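Local coordinates for putative HpcE protein (Mycolicibacterium smegmatis, PDB 6V77) that is of unknown function but belongs to the FAH family and holds a zinc ion at a carboxylate site in its beta-sheet core, at residues Glu121-Val125 / Leu195-Ala199; Val149-Leu153 / Glu270-Phe275. All coordinates share one frame; numbering follows the deposited sequence.

Contact 1 of 2, residues Glu121-Val125 / Leu195-Ala199. With ZN (zinc ion), chain L.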
loop_
_atom_site.group_PDB
_atom_site.type_symbol
_atom_site.label_atom_id
_atom_site.label_comp_id
_atom_site.label_asym_id
_atom_site.label_seq_id
_atom_site.Cartn_x
_atom_site.Cartn_y
_atom_site.Cartn_z
ATOM N N GLU B 121 -4.978 -18.679 5.238
ATOM C CA GLU B 121 -4.081 -18.208 6.307
ATOM C C GLU B 121 -4.915 -17.370 7.288
ATOM O O GLU B 121 -5.104 -16.175 7.048
ATOM C CB GLU B 121 -2.923 -17.370 5.742
ATOM C CG GLU B 121 -1.958 -18.077 4.760
ATOM C CD GLU B 121 -0.621 -17.358 4.585
ATOM O OE1 GLU B 121 -0.533 -16.176 4.973
ATOM O OE2 GLU B 121 0.346 -17.967 4.091
ATOM N N VAL B 122 -5.388 -17.968 8.390
ATOM C CA VAL B 122 -6.072 -17.157 9.406
ATOM C C VAL B 122 -5.061 -16.234 10.067
ATOM O O VAL B 122 -3.928 -16.638 10.358
ATOM C CB VAL B 122 -6.785 -18.021 10.469
ATOM C CG1 VAL B 122 -5.832 -19.000 11.163
ATOM C CG2 VAL B 122 -7.449 -17.128 11.538
ATOM N N GLU B 123 -5.451 -14.972 10.296
ATOM C CA GLU B 123 -4.532 -14.048 10.950
ATOM C C GLU B 123 -5.272 -13.112 11.892
ATOM O O GLU B 123 -6.424 -12.737 11.650
ATOM C CB GLU B 123 -3.754 -13.197 9.941
ATOM C CG GLU B 123 -3.102 -14.027 8.845
ATOM C CD GLU B 123 -1.898 -13.380 8.224
ATOM O OE1 GLU B 123 -1.568 -12.223 8.556
ATOM O OE2 GLU B 123 -1.272 -14.068 7.412
ATOM N N LEU B 124 -4.583 -12.730 12.967
ATOM C CA LEU B 124 -5.017 -11.593 13.767
ATOM C C LEU B 124 -4.717 -10.317 12.995
ATOM O O LEU B 124 -3.598 -10.131 12.502
ATOM C CB LEU B 124 -4.295 -11.570 15.113
ATOM C CG LEU B 124 -4.594 -10.343 15.985
ATOM C CD1 LEU B 124 -6.018 -10.403 16.477
ATOM C CD2 LEU B 124 -3.630 -10.299 17.167
ATOM N N VAL B 125 -5.722 -9.458 12.857
ATOM C CA VAL B 125 -5.583 -8.165 12.190
ATOM C C VAL B 125 -5.594 -7.084 13.258
ATOM O O VAL B 125 -6.427 -7.118 14.171
ATOM C CB VAL B 125 -6.709 -7.945 11.164
ATOM C CG1 VAL B 125 -6.609 -6.551 10.545
ATOM C CG2 VAL B 125 -6.619 -8.985 10.062
ATOM N N LEU B 195 -4.384 -14.851 21.986
ATOM C CA LEU B 195 -5.719 -15.092 21.455
ATOM C C LEU B 195 -5.742 -16.389 20.647
ATOM O O LEU B 195 -4.845 -16.631 19.840
ATOM C CB LEU B 195 -6.164 -13.935 20.555
ATOM C CG LEU B 195 -6.038 -12.550 21.211
ATOM C CD1 LEU B 195 -6.275 -11.496 20.148
ATOM C CD2 LEU B 195 -7.050 -12.458 22.332
ATOM N N GLU B 196 -6.776 -17.204 20.848
ATOM C CA GLU B 196 -6.932 -18.446 20.089
ATOM C C GLU B 196 -7.489 -18.153 18.698
ATOM O O GLU B 196 -8.483 -17.433 18.562
ATOM C CB GLU B 196 -7.864 -19.401 20.843
ATOM C CG GLU B 196 -8.096 -20.762 20.147
ATOM C CD GLU B 196 -9.110 -21.599 20.895
ATOM O OE1 GLU B 196 -10.241 -21.118 21.105
ATOM O OE2 GLU B 196 -8.780 -22.733 21.299
ATOM N N LEU B 197 -6.853 -18.709 17.662
ATOM C CA LEU B 197 -7.297 -18.484 16.282
ATOM C C LEU B 197 -7.220 -19.790 15.494
ATOM O O LEU B 197 -6.453 -20.698 15.828
ATOM C CB LEU B 197 -6.495 -17.368 15.572
ATOM C CG LEU B 197 -5.073 -17.599 15.060
ATOM C CD1 LEU B 197 -4.576 -16.353 14.324
ATOM C CD2 LEU B 197 -4.114 -17.997 16.197
ATOM N N GLY B 198 -8.049 -19.892 14.466
ATOM C CA GLY B 198 -8.032 -21.113 13.681
ATOM C C GLY B 198 -8.882 -20.982 12.438
ATOM O O GLY B 198 -9.465 -19.933 12.157
ATOM N N ALA B 199 -8.948 -22.087 11.697
ATOM C CA ALA B 199 -9.678 -22.129 10.441
ATOM C C ALA B 199 -10.096 -23.563 10.204
ATOM O O ALA B 199 -9.398 -24.493 10.618
ATOM C CB ALA B 199 -8.842 -21.633 9.252
HETATM ZN ZN ZN L . 0.165 -14.209 5.792
HETATM O O HOH W 1 0.579 -12.192 6.408
#
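Val-122 lays its two methyl groups over the backbone of Gly-198, resting on its peptide atoms, with CG2 coming closest, at 3.5 Å from Gly-198 O. Val-122 CB also packs on Ala-199 CB (4.3 Å), a small methyl consistent with the close approach of the chains here. Leu-197 points toward strand 122-125. Its CG sits in the crowded position between backbone N and carbonyl carbon (chi1 76°), a rotation that lays CD1 against the main chain from Val-122 to Leu-124, 4.0 Å from Val-122 O and 3.9 Å from Leu-124 N. That same methyl also meets Val-122 CG2 at 4.1 Å. At the other end the side chains of Leu-124 and Leu-195 lie roughly perpendicular, touching through their CD1 methyls at 3.8 Å.

These are the facing surfaces of two different beta-sheets in the FAH-family core, stacked face to face: the axes of strands 122-125 and 196-199 pass 6.7 Å apart at 141°, and the side chains interlock without hydrogen bonds between the strands. Ile-265, on strand 260-265 of the second sheet, packs against Leu-124, Leu-195 and Leu-197.

The alternation of a beta-strand explains the rest. With Val-122 and Leu-124 turned inward, Glu-121 and Glu-123 point away from the second sheet and extend their chains to the zinc ion, Glu-121 OE1 and Glu-123 OE2 each lying 2.2 Å from the metal. Asp-152 and a water molecule are also bound to it. The other oxygens are held too: Arg-156 forms a salt bridge with Glu-121 OE2, and Glu-123 OE1 accepts a hydrogen bond from Gly-240 N and a weak one from the zinc-bound water.

Contact 2 of 2, residues Val149-Leu153 / Glu270-Phe275; sequences VGQDL and EFTQRF. With ZN (zinc ion), chain L.
Asp-152 OD2 is gripped by the zinc ion at 2.4 Å and by a hydrogen bond to Lys-171, whereas its sequence neighbours Gln-151 and Leu-153 face the other way, toward Phe-271 and Phe-275. The second carboxylate oxygen, OD1, forms a salt bridge with Lys-99, so both oxygens of this short acid are occupied. Glu-121 and Glu-123 supply the remaining carboxylates of the metal site.

On the side turned from the metal, Phe-271 presents the edge of its ring to strand 149-151. Val-149 O lies in the plane of the ring, 3.7 Å from Phe-271 CE2, an arrangement in which the slightly positive ring edge probably meets the carbonyl favourably. Val-149 CG1 packs on the same ring atom at 3.8 Å, and Gln-151 CG approaches Phe-271 CE1 at 4.2 Å. The ring gets there because its CG stands between backbone N and carbonyl carbon (chi1 55°), bringing its far end nearer than the direction of the CB bond would suggest. Farther along, Leu-153 and Phe-275 reach toward each other from their two strands: Leu-153 CD1 meets the ring edge in its plane, 3.9 Å from Phe-275 CZ, and CD2 approaches obliquely.

The strands run roughly parallel, their axes 7.9 Å apart at 28°, as neighbours in stacked sheets rather than in one sheet. Glutamine suits position 151 because its aliphatic part packs while its amide links Glu-121 N of its own sheet, through OE1, to Thr-263 of the facing sheet, through NE2. Gln-273 brings OE1 near Gln-151 and Leu-153 while NE2 bonds to Val-108 O. The exposed Glu-270 forms a salt bridge with Arg-262 through its OE2. Attraction between the two segments themselves probably rests chiefly on dispersion between apolar groups and ring edges.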
loop_
_atom_site.group_PDB
_atom_site.type_symbol
_atom_site.label_atom_id
_atom_site.label_comp_id
_atom_site.label_asym_id
_atom_site.label_seq_id
_atom_site.Cartn_x
_atom_site.Cartn_y
_atom_site.Cartn_z
ATOM N N VAL B 149 -10.589 -10.154 12.773
ATOM C CA VAL B 149 -10.233 -11.426 12.151
ATOM C C VAL B 149 -9.911 -11.162 10.691
ATOM O O VAL B 149 -10.603 -10.379 10.029
ATOM C CB VAL B 149 -11.380 -12.452 12.262
ATOM C CG1 VAL B 149 -10.920 -13.836 11.759
ATOM C CG2 VAL B 149 -11.964 -12.551 13.694
ATOM N N GLY B 150 -8.875 -11.822 10.171
ATOM C CA GLY B 150 -8.554 -11.701 8.758
ATOM C C GLY B 150 -8.151 -13.031 8.147
ATOM O O GLY B 150 -7.817 -13.994 8.846
ATOM N N GLN B 151 -8.198 -13.060 6.813
ATOM C CA GLN B 151 -7.615 -14.123 6.002
ATOM C C GLN B 151 -6.563 -13.486 5.116
ATOM O O GLN B 151 -6.821 -12.445 4.510
ATOM C CB GLN B 151 -8.660 -14.804 5.126
ATOM C CG GLN B 151 -9.306 -16.036 5.766
ATOM C CD GLN B 151 -8.365 -17.226 5.850
ATOM O OE1 GLN B 151 -7.452 -17.373 5.036
ATOM N NE2 GLN B 151 -8.601 -18.101 6.837
ATOM N N ASP B 152 -5.378 -14.080 5.057
ATOM C CA ASP B 152 -4.404 -13.695 4.031
ATOM C C ASP B 152 -4.436 -14.764 2.942
ATOM O O ASP B 152 -3.570 -15.634 2.860
ATOM C CB ASP B 152 -3.007 -13.529 4.619
ATOM C CG ASP B 152 -1.983 -13.132 3.577
ATOM O OD1 ASP B 152 -2.380 -12.749 2.451
ATOM O OD2 ASP B 152 -0.776 -13.178 3.864
ATOM N N LEU B 153 -5.468 -14.700 2.097
ATOM C CA LEU B 153 -5.589 -15.677 1.020
ATOM C C LEU B 153 -4.454 -15.451 0.034
ATOM O O LEU B 153 -4.092 -14.311 -0.254
ATOM C CB LEU B 153 -6.943 -15.553 0.325
ATOM C CG LEU B 153 -8.112 -15.842 1.268
ATOM C CD1 LEU B 153 -9.440 -15.450 0.644
ATOM C CD2 LEU B 153 -8.109 -17.337 1.566
ATOM N N GLU B 270 -15.866 -14.418 13.974
ATOM C CA GLU B 270 -15.677 -15.477 12.989
ATOM C C GLU B 270 -16.378 -15.099 11.695
ATOM O O GLU B 270 -17.292 -14.273 11.686
ATOM C CB GLU B 270 -16.224 -16.817 13.485
ATOM C CG GLU B 270 -17.732 -16.842 13.599
ATOM C CD GLU B 270 -18.241 -18.243 13.860
ATOM O OE1 GLU B 270 -18.333 -18.618 15.035
ATOM O OE2 GLU B 270 -18.510 -18.973 12.880
ATOM N N PHE B 271 -15.975 -15.757 10.605
ATOM C CA PHE B 271 -16.736 -15.668 9.370
ATOM C C PHE B 271 -16.476 -16.896 8.512
ATOM O O PHE B 271 -15.449 -17.562 8.644
ATOM C CB PHE B 271 -16.433 -14.374 8.592
ATOM C CG PHE B 271 -14.966 -14.122 8.259
ATOM C CD1 PHE B 271 -14.380 -14.668 7.119
ATOM C CD2 PHE B 271 -14.222 -13.208 9.017
ATOM C CE1 PHE B 271 -13.048 -14.384 6.780
ATOM C CE2 PHE B 271 -12.907 -12.916 8.707
ATOM C CZ PHE B 271 -12.308 -13.490 7.581
ATOM N N THR B 272 -17.418 -17.174 7.620
ATOM C CA THR B 272 -17.301 -18.318 6.727
ATOM C C THR B 272 -17.463 -17.858 5.283
ATOM O O THR B 272 -18.335 -17.043 4.973
ATOM C CB THR B 272 -18.334 -19.407 7.081
ATOM O OG1 THR B 272 -18.119 -19.854 8.428
ATOM C CG2 THR B 272 -18.195 -20.603 6.142
ATOM N N GLN B 273 -16.599 -18.366 4.406
ATOM C CA GLN B 273 -16.591 -17.982 3.001
ATOM C C GLN B 273 -16.607 -19.227 2.135
ATOM O O GLN B 273 -15.946 -20.215 2.456
ATOM C CB GLN B 273 -15.358 -17.151 2.659
ATOM C CG GLN B 273 -15.258 -15.910 3.505
ATOM C CD GLN B 273 -14.113 -15.048 3.069
ATOM O OE1 GLN B 273 -12.953 -15.411 3.262
ATOM N NE2 GLN B 273 -14.425 -13.926 2.416
ATOM N N ARG B 274 -17.344 -19.169 1.024
ATOM C CA ARG B 274 -17.382 -20.257 0.056
ATOM C C ARG B 274 -16.596 -19.864 -1.190
ATOM O O ARG B 274 -16.697 -18.728 -1.665
ATOM C CB ARG B 274 -18.829 -20.608 -0.312
ATOM N N PHE B 275 -15.819 -20.801 -1.723
ATOM C CA PHE B 275 -14.957 -20.541 -2.870
ATOM C C PHE B 275 -15.554 -21.107 -4.146
ATOM O O PHE B 275 -16.067 -22.232 -4.155
ATOM C CB PHE B 275 -13.567 -21.107 -2.612
ATOM C CG PHE B 275 -12.823 -20.316 -1.585
ATOM C CD1 PHE B 275 -11.944 -19.324 -1.975
ATOM C CD2 PHE B 275 -13.083 -20.499 -0.231
ATOM C CE1 PHE B 275 -11.294 -18.542 -1.010
ATOM C CE2 PHE B 275 -12.436 -19.734 0.720
ATOM C CZ PHE B 275 -11.542 -18.763 0.326
HETATM ZN ZN ZN L . 0.165 -14.209 5.792
HETATM O O HOH W 1 0.579 -12.192 6.408
#

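Overall arrangement
Of the four segments, 121-125 comes first, on strand 118-128, followed by strand 144-155, its antiparallel neighbour in the larger sheet. After strand 177-185, also of the larger sheet, the chain returns to the five-stranded sheet, to which 110-113 already belongs: at 195-199 contact 1 closes a loop of 69 residues, and at 270-275 contact 2 closes one of 116. The segments alternate, so the two closures cross. Both stack the larger sheet on the five-stranded one, whose strand 260-265 lies between the two partners used, 196-201 and 269-277. With centres 10 Å apart, the contacts are joined within the larger sheet, where Glu-121 O pairs with Asp-152 N at 2.9 Å, and through the zinc ion they share.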